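Local coordinates for insect group II chitinase (Ostrinia furnacalis, PDB 5Y2C), which hydrolyses chitin as a family 18 glycoside hydrolase, its second catalytic domain being captured here as an engineered mutant with a bound chitooligosaccharide, at residues T10-Y15 / M341-D346; I35-A40 / K61-V66. All blocks are in the same frame, centred on the assembly; numbering follows the deposited sequence.

Contact 1: residues T10-Y15 / M341-D346; sequences TNWAWY and MAWSLD. With NAG (2-acetamido-2-deoxy-beta-D-glucopyranose), chain C; NAG (2-acetamido-2-deoxy-beta-D-glucopyranose), chain B.
T10 and D346 meet through their polar ends: T10 OG1 lies 2.8 Å from D346 OD1, a possible hydrogen bond, the hydroxyl having another acceptor to choose from. The carboxylate is gripped from several directions. S344 OG donates to D346 OD1 at 2.8 Å from above the carboxylate plane, and one water donates to D346 OD1 while accepting from T10 N. A second water donates to D346 OD2, which also forms a salt bridge with R16. So many partners should fix the rotation of the group and probably favour its ionised form. The methyl of A13 packs against the same side chain, with A13 CB 3.7 Å from D346 CG.

The other branch of T10 serves the indole of W343: T10 CG2 approaches W343 CH2 at 3.7 Å. With CG anti (chi1 -177°), the indole reaches from the strand end to the sugar, a cis peptide joining W343 to S344. One face of the indole bears C5 of the chain C NAG, 3.4 Å above its plane, the sugar stacking expected of a chitinase. W343 NE1 donates almost straight, at 169°, to O7 of the chain B NAG, 3.0 Å away. W12 CH2 closes on the rim of W343 at CH2. The site thus forms where strands 4-10 and 339-343, parallel neighbours in the TIM barrel, run out into loops, with F39 of strand 34-42 packed beside W343.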
loop_
_atom_site.group_PDB
_atom_site.type_symbol
_atom_site.label_atom_id
_atom_site.label_comp_id
_atom_site.label_asym_id
_atom_site.label_seq_id
_atom_site.Cartn_x
_atom_site.Cartn_y
_atom_site.Cartn_z
ATOM N N THR A 10 2.247 8.309 -5.830
ATOM C CA THR A 10 3.468 8.664 -5.111
ATOM C C THR A 10 4.168 9.804 -5.830
ATOM O O THR A 10 4.508 9.684 -7.013
ATOM C CB THR A 10 4.414 7.463 -4.942
ATOM O OG1 THR A 10 4.957 7.044 -6.201
ATOM C CG2 THR A 10 3.690 6.306 -4.316
ATOM N N ASN A 11 4.423 10.898 -5.104
ATOM C CA ASN A 11 5.005 12.064 -5.759
ATOM C C ASN A 11 6.439 11.809 -6.228
ATOM O O ASN A 11 6.848 12.370 -7.251
ATOM C CB ASN A 11 4.927 13.295 -4.847
ATOM C CG ASN A 11 5.600 13.095 -3.504
ATOM O OD1 ASN A 11 6.003 11.994 -3.150
ATOM N ND2 ASN A 11 5.693 14.169 -2.736
ATOM N N TRP A 12 7.203 10.944 -5.545
ATOM C CA TRP A 12 8.587 10.703 -5.944
ATOM C C TRP A 12 8.712 9.846 -7.213
ATOM O O TRP A 12 9.813 9.734 -7.761
ATOM C CB TRP A 12 9.378 10.076 -4.784
ATOM C CG TRP A 12 8.940 8.704 -4.388
ATOM C CD1 TRP A 12 9.399 7.522 -4.890
ATOM C CD2 TRP A 12 7.951 8.368 -3.407
ATOM N NE1 TRP A 12 8.757 6.467 -4.287
ATOM C CE2 TRP A 12 7.860 6.959 -3.374
ATOM C CE3 TRP A 12 7.122 9.118 -2.565
ATOM C CZ2 TRP A 12 6.982 6.281 -2.520
ATOM C CZ3 TRP A 12 6.238 8.446 -1.722
ATOM C CH2 TRP A 12 6.179 7.042 -1.700
ATOM N N ALA A 13 7.624 9.274 -7.726
ATOM C CA ALA A 13 7.691 8.585 -9.014
ATOM C C ALA A 13 8.044 9.537 -10.147
ATOM O O ALA A 13 8.296 9.084 -11.264
ATOM C CB ALA A 13 6.354 7.901 -9.328
ATOM N N TRP A 14 8.000 10.846 -9.897
ATOM C CA TRP A 14 8.462 11.814 -10.881
ATOM C C TRP A 14 9.967 11.696 -11.116
ATOM O O TRP A 14 10.438 11.793 -12.253
ATOM C CB TRP A 14 8.097 13.215 -10.403
ATOM C CG TRP A 14 8.304 14.253 -11.454
ATOM C CD1 TRP A 14 7.378 14.678 -12.373
ATOM C CD2 TRP A 14 9.497 14.998 -11.710
ATOM N NE1 TRP A 14 7.931 15.638 -13.183
ATOM C CE2 TRP A 14 9.224 15.861 -12.793
ATOM C CE3 TRP A 14 10.770 15.027 -11.125
ATOM C CZ2 TRP A 14 10.179 16.735 -13.316
ATOM C CZ3 TRP A 14 11.733 15.908 -11.649
ATOM C CH2 TRP A 14 11.424 16.748 -12.731
ATOM N N TYR A 15 10.741 11.499 -10.041
ATOM C CA TYR A 15 12.203 11.452 -10.095
ATOM C C TYR A 15 12.655 10.051 -10.503
ATOM O O TYR A 15 13.263 9.311 -9.729
ATOM C CB TYR A 15 12.806 11.825 -8.751
ATOM C CG TYR A 15 12.328 13.108 -8.131
ATOM C CD1 TYR A 15 12.801 14.342 -8.563
ATOM C CD2 TYR A 15 11.451 13.085 -7.060
ATOM C CE1 TYR A 15 12.378 15.530 -7.960
ATOM C CE2 TYR A 15 11.024 14.264 -6.449
ATOM C CZ TYR A 15 11.495 15.481 -6.907
ATOM O OH TYR A 15 11.071 16.646 -6.318
ATOM N N MET A 341 -7.091 -1.849 -2.407
ATOM C CA MET A 341 -6.124 -0.769 -2.383
ATOM C C MET A 341 -4.918 -1.167 -3.234
ATOM O O MET A 341 -4.519 -2.340 -3.249
ATOM C CB MET A 341 -5.715 -0.474 -0.922
ATOM C CG MET A 341 -4.624 0.532 -0.769
ATOM S SD MET A 341 -2.993 -0.214 -0.719
ATOM C CE MET A 341 -2.740 -0.503 1.032
ATOM N N ALA A 342 -4.345 -0.197 -3.948
ATOM C CA ALA A 342 -3.211 -0.440 -4.834
ATOM C C ALA A 342 -2.018 0.400 -4.389
ATOM O O ALA A 342 -2.073 1.641 -4.390
ATOM C CB ALA A 342 -3.550 -0.126 -6.289
ATOM N N TRP A 343 -0.932 -0.278 -4.039
ATOM C CA TRP A 343 0.360 0.355 -3.847
ATOM C C TRP A 343 1.290 -0.200 -4.920
ATOM O O TRP A 343 1.746 -1.344 -4.814
ATOM C CB TRP A 343 0.930 0.085 -2.445
ATOM C CG TRP A 343 2.215 0.817 -2.312
ATOM C CD1 TRP A 343 3.437 0.406 -2.742
ATOM C CD2 TRP A 343 2.385 2.149 -1.840
ATOM N NE1 TRP A 343 4.368 1.374 -2.519
ATOM C CE2 TRP A 343 3.746 2.461 -1.966
ATOM C CE3 TRP A 343 1.522 3.097 -1.294
ATOM C CZ2 TRP A 343 4.266 3.682 -1.567
ATOM C CZ3 TRP A 343 2.045 4.307 -0.903
ATOM C CH2 TRP A 343 3.400 4.589 -1.045
ATOM N N SER A 344 1.602 0.595 -5.935
ATOM C CA SER A 344 1.059 1.926 -6.176
ATOM C C SER A 344 0.859 2.106 -7.679
ATOM O O SER A 344 1.329 1.273 -8.473
ATOM C CB SER A 344 2.011 2.982 -5.641
ATOM O OG SER A 344 3.246 2.922 -6.328
ATOM N N LEU A 345 0.201 3.202 -8.077
ATOM C CA LEU A 345 -0.157 3.408 -9.483
ATOM C C LEU A 345 1.044 3.278 -10.419
ATOM O O LEU A 345 0.930 2.715 -11.514
ATOM C CB LEU A 345 -0.798 4.782 -9.663
ATOM C CG LEU A 345 -2.164 5.030 -9.022
ATOM C CD1 LEU A 345 -2.633 6.464 -9.279
ATOM C CD2 LEU A 345 -3.181 4.015 -9.539
ATOM N N ASP A 346 2.194 3.815 -10.015
ATOM C CA ASP A 346 3.394 3.896 -10.838
ATOM C C ASP A 346 4.171 2.587 -10.949
ATOM O O ASP A 346 5.129 2.525 -11.728
ATOM C CB ASP A 346 4.328 4.958 -10.273
ATOM C CG ASP A 346 4.621 4.723 -8.829
ATOM O OD1 ASP A 346 3.828 5.163 -7.976
ATOM O OD2 ASP A 346 5.603 4.023 -8.551
HETATM C C1 NAG C . 3.985 0.621 3.136
HETATM C C2 NAG C . 3.865 2.116 2.936
HETATM C C3 NAG C . 4.868 2.679 1.936
HETATM C C4 NAG C . 5.780 1.679 1.244
HETATM C C5 NAG C . 4.878 0.540 0.817
HETATM C C6 NAG C . 5.577 -0.614 0.167
HETATM C C7 NAG C . 1.762 3.227 3.260
HETATM C C8 NAG C . 0.429 3.434 2.678
HETATM N N2 NAG C . 2.551 2.514 2.539
HETATM O O3 NAG C . 5.612 3.651 2.597
HETATM O O4 NAG C . 6.404 2.244 0.162
HETATM O O5 NAG C . 4.113 0.028 1.893
HETATM O O6 NAG C . 6.648 -1.044 0.924
HETATM O O7 NAG C . 2.062 3.696 4.283
HETATM C C1 NAG B . 7.715 2.562 0.410
HETATM C C2 NAG B . 8.500 2.487 -0.856
HETATM C C3 NAG B . 9.885 3.066 -0.629
HETATM C C4 NAG B . 9.771 4.475 -0.086
HETATM C C5 NAG B . 8.867 4.483 1.127
HETATM C C6 NAG B . 8.589 5.872 1.639
HETATM C C7 NAG B . 7.952 0.822 -2.435
HETATM C C8 NAG B . 8.071 -0.606 -2.765
HETATM N N2 NAG B . 8.601 1.192 -1.401
HETATM O O3 NAG B . 10.530 3.056 -1.835
HETATM O O4 NAG B . 11.001 5.019 0.259
HETATM O O5 NAG B . 7.680 3.910 0.675
HETATM O O6 NAG B . 8.054 5.866 2.938
HETATM O O7 NAG B . 7.309 1.550 -3.082
HETATM O O HOH W 1 6.479 5.129 -6.154
HETATM O O HOH W 2 1.720 7.267 -8.541
#

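Contact 2: residues I35-A40 / K61-V66. With NAG (2-acetamido-2-deoxy-beta-D-glucopyranose), chain C.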
loop_
_atom_site.group_PDB
_atom_site.type_symbol
_atom_site.label_atom_id
_atom_site.label_comp_id
_atom_site.label_asym_id
_atom_site.label_seq_id
_atom_site.Cartn_x
_atom_site.Cartn_y
_atom_site.Cartn_z
ATOM N N ILE A 35 -8.115 8.477 -4.678
ATOM C CA ILE A 35 -6.679 8.611 -4.874
ATOM C C ILE A 35 -6.086 9.122 -3.569
ATOM O O ILE A 35 -6.630 10.046 -2.955
ATOM C CB ILE A 35 -6.347 9.559 -6.042
ATOM C CG1 ILE A 35 -6.809 8.959 -7.363
ATOM C CG2 ILE A 35 -4.863 9.796 -6.108
ATOM C CD1 ILE A 35 -6.926 9.974 -8.477
ATOM N N ILE A 36 -5.013 8.485 -3.119
ATOM C CA ILE A 36 -4.268 8.936 -1.956
ATOM C C ILE A 36 -2.934 9.484 -2.454
ATOM O O ILE A 36 -2.164 8.769 -3.106
ATOM C CB ILE A 36 -4.022 7.815 -0.943
ATOM C CG1 ILE A 36 -5.319 7.076 -0.580
ATOM C CG2 ILE A 36 -3.365 8.418 0.291
ATOM C CD1 ILE A 36 -6.453 7.958 -0.135
ATOM N N TYR A 37 -2.652 10.740 -2.114
ATOM C CA TYR A 37 -1.413 11.415 -2.495
ATOM C C TYR A 37 -0.348 11.124 -1.441
ATOM O O TYR A 37 -0.405 11.652 -0.322
ATOM C CB TYR A 37 -1.670 12.913 -2.632
ATOM C CG TYR A 37 -0.571 13.702 -3.297
ATOM C CD1 TYR A 37 0.665 13.865 -2.680
ATOM C CD2 TYR A 37 -0.791 14.341 -4.509
ATOM C CE1 TYR A 37 1.672 14.594 -3.277
ATOM C CE2 TYR A 37 0.201 15.079 -5.113
ATOM C CZ TYR A 37 1.432 15.203 -4.498
ATOM O OH TYR A 37 2.411 15.947 -5.114
ATOM N N ALA A 38 0.631 10.302 -1.794
ATOM C CA ALA A 38 1.693 9.910 -0.868
ATOM C C ALA A 38 3.003 10.607 -1.233
ATOM O O ALA A 38 3.376 10.647 -2.412
ATOM C CB ALA A 38 1.878 8.386 -0.876
ATOM N N PHE A 39 3.680 11.192 -0.240
ATOM C CA PHE A 39 3.199 11.333 1.141
ATOM C C PHE A 39 3.411 12.781 1.555
ATOM O O PHE A 39 4.302 13.446 1.015
ATOM C CB PHE A 39 3.978 10.449 2.141
ATOM C CG PHE A 39 3.622 8.992 2.105
ATOM C CD1 PHE A 39 2.382 8.557 2.555
ATOM C CD2 PHE A 39 4.553 8.044 1.678
ATOM C CE1 PHE A 39 2.044 7.218 2.528
ATOM C CE2 PHE A 39 4.228 6.684 1.662
ATOM C CZ PHE A 39 2.967 6.276 2.083
ATOM N N ALA A 40 2.640 13.257 2.530
ATOM C CA ALA A 40 3.054 14.403 3.331
ATOM C C ALA A 40 3.682 13.886 4.623
ATOM O O ALA A 40 3.617 12.693 4.942
ATOM C CB ALA A 40 1.888 15.360 3.623
ATOM N N LYS A 61 2.770 22.467 -8.359
ATOM C CA LYS A 61 1.313 22.346 -8.258
ATOM C C LYS A 61 0.840 20.902 -8.387
ATOM O O LYS A 61 -0.277 20.644 -8.846
ATOM C CB LYS A 61 0.636 23.189 -9.350
ATOM C CG LYS A 61 1.079 24.642 -9.390
ATOM C CD LYS A 61 0.355 25.514 -8.404
ATOM C CE LYS A 61 1.222 26.681 -7.970
ATOM N NZ LYS A 61 2.165 27.048 -9.046
ATOM N N PHE A 62 1.671 19.945 -7.956
ATOM C CA PHE A 62 1.258 18.555 -8.071
ATOM C C PHE A 62 0.109 18.234 -7.124
ATOM O O PHE A 62 -0.765 17.429 -7.470
ATOM C CB PHE A 62 2.442 17.625 -7.834
ATOM C CG PHE A 62 3.227 17.318 -9.089
ATOM C CD1 PHE A 62 3.304 18.242 -10.122
ATOM C CD2 PHE A 62 3.923 16.124 -9.215
ATOM C CE1 PHE A 62 4.045 17.972 -11.267
ATOM C CE2 PHE A 62 4.671 15.846 -10.358
ATOM C CZ PHE A 62 4.730 16.764 -11.383
ATOM N N TYR A 63 0.079 18.848 -5.934
ATOM C CA TYR A 63 -1.084 18.704 -5.050
ATOM C C TYR A 63 -2.378 19.073 -5.787
ATOM O O TYR A 63 -3.325 18.284 -5.857
ATOM C CB TYR A 63 -0.938 19.582 -3.802
ATOM C CG TYR A 63 -0.087 19.064 -2.655
ATOM C CD1 TYR A 63 0.273 17.723 -2.536
ATOM C CD2 TYR A 63 0.332 19.947 -1.647
ATOM C CE1 TYR A 63 1.060 17.289 -1.445
ATOM C CE2 TYR A 63 1.102 19.529 -0.581
ATOM C CZ TYR A 63 1.468 18.216 -0.477
ATOM O OH TYR A 63 2.234 17.863 0.612
ATOM N N GLU A 64 -2.417 20.280 -6.355
ATOM C CA GLU A 64 -3.631 20.760 -7.007
ATOM C C GLU A 64 -3.931 19.989 -8.277
ATOM O O GLU A 64 -5.101 19.840 -8.647
ATOM C CB GLU A 64 -3.495 22.226 -7.389
ATOM C CG GLU A 64 -3.342 23.149 -6.234
ATOM C CD GLU A 64 -2.844 24.508 -6.677
ATOM O OE1 GLU A 64 -2.406 25.280 -5.800
ATOM O OE2 GLU A 64 -2.870 24.783 -7.906
ATOM N N LYS A 65 -2.893 19.563 -8.991
ATOM C CA LYS A 65 -3.112 18.801 -10.209
ATOM C C LYS A 65 -3.767 17.464 -9.917
ATOM O O LYS A 65 -4.517 16.958 -10.752
ATOM C CB LYS A 65 -1.803 18.606 -10.968
ATOM C CG LYS A 65 -1.359 19.856 -11.682
ATOM C CD LYS A 65 -0.045 19.693 -12.387
ATOM C CE LYS A 65 0.389 21.042 -12.936
ATOM N NZ LYS A 65 0.057 21.215 -14.378
ATOM N N VAL A 66 -3.517 16.890 -8.738
ATOM C CA VAL A 66 -4.177 15.636 -8.384
ATOM C C VAL A 66 -5.572 15.889 -7.806
ATOM O O VAL A 66 -6.528 15.181 -8.142
ATOM C CB VAL A 66 -3.288 14.821 -7.424
ATOM C CG1 VAL A 66 -3.996 13.532 -6.975
ATOM C CG2 VAL A 66 -1.960 14.485 -8.100
HETATM C C1 NAG C . 3.985 0.621 3.136
HETATM C C2 NAG C . 3.865 2.116 2.936
HETATM C C3 NAG C . 4.868 2.679 1.936
HETATM C C4 NAG C . 5.780 1.679 1.244
HETATM C C5 NAG C . 4.878 0.540 0.817
HETATM C C6 NAG C . 5.577 -0.614 0.167
HETATM C C7 NAG C . 1.762 3.227 3.260
HETATM C C8 NAG C . 0.429 3.434 2.678
HETATM N N2 NAG C . 2.551 2.514 2.539
HETATM O O3 NAG C . 5.612 3.651 2.597
HETATM O O4 NAG C . 6.404 2.244 0.162
HETATM O O5 NAG C . 4.113 0.028 1.893
HETATM O O6 NAG C . 6.648 -1.044 0.924
HETATM O O7 NAG C . 2.062 3.696 4.283
HETATM O O HOH W 3 4.019 16.009 0.649
#
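Strand and helix pack here as in a TIM barrel, the strand 35-40 belonging to the barrel wall and the helix 62-66 running back outside it, their directions 168° apart and their axes 10.2 Å from each other at closest approach. Y37 carries most of the contact. With CG anti to its backbone N (chi1 -168°), its ring reaches outward from the strand and is approached by the helix over one face and along an edge. Over the face comes Y63 in a T-shaped stack: the edge of Y63, at CD1 and CE1, is turned toward Y37, with ring centroids 4.8 Å apart and planes at 69°. At the edge, V66 CG2 lies 3.7 Å from Y37 CE2, and the backbone oxygen F62 O approaches the same carbon. F62 CB sits beside the phenol oxygen, whose polar partner is D57. Farther back along the strand, V66 CG1 meets I35 CG2 at 3.9 Å, completing an apolar patch with the Y37 ring.

The far end of Y63 reaches farther along the strand, to F39 and A40. Its OH packs on A40 CB, and it donates to a water at 2.6 Å that in turn donates to F39 O, also at 2.6 Å. Y115 and F117 make further edge-to-face pairs with Y63. Shape and ring packing therefore hold strand and helix together, while D57 and the water give polar partners to the buried phenol oxygens of Y37 and Y63 and to F39 O.

Contacts 1 and 2 lie about 10 Å apart between centres, and strand 34-42 stands beside strand 4-10, which in turn pairs with 339-343, so both draw on one run of barrel strands. Along the chain, 10-15 comes first, then 35-40 and 61-66, and 341-346 last, so that contact 1 joins the two ends of the barrel sequence around contact 2. They touch directly: N11 N is 2.9 Å from A38 O, a probable hydrogen bond, and W14 packs on F62. W343 and F39, one from each contact, both border the chain C NAG; strand 34-42 turns Y37 outward to the helix and F39 inward to W343 and the sugar, so one strand serves the wall packing and the cleft.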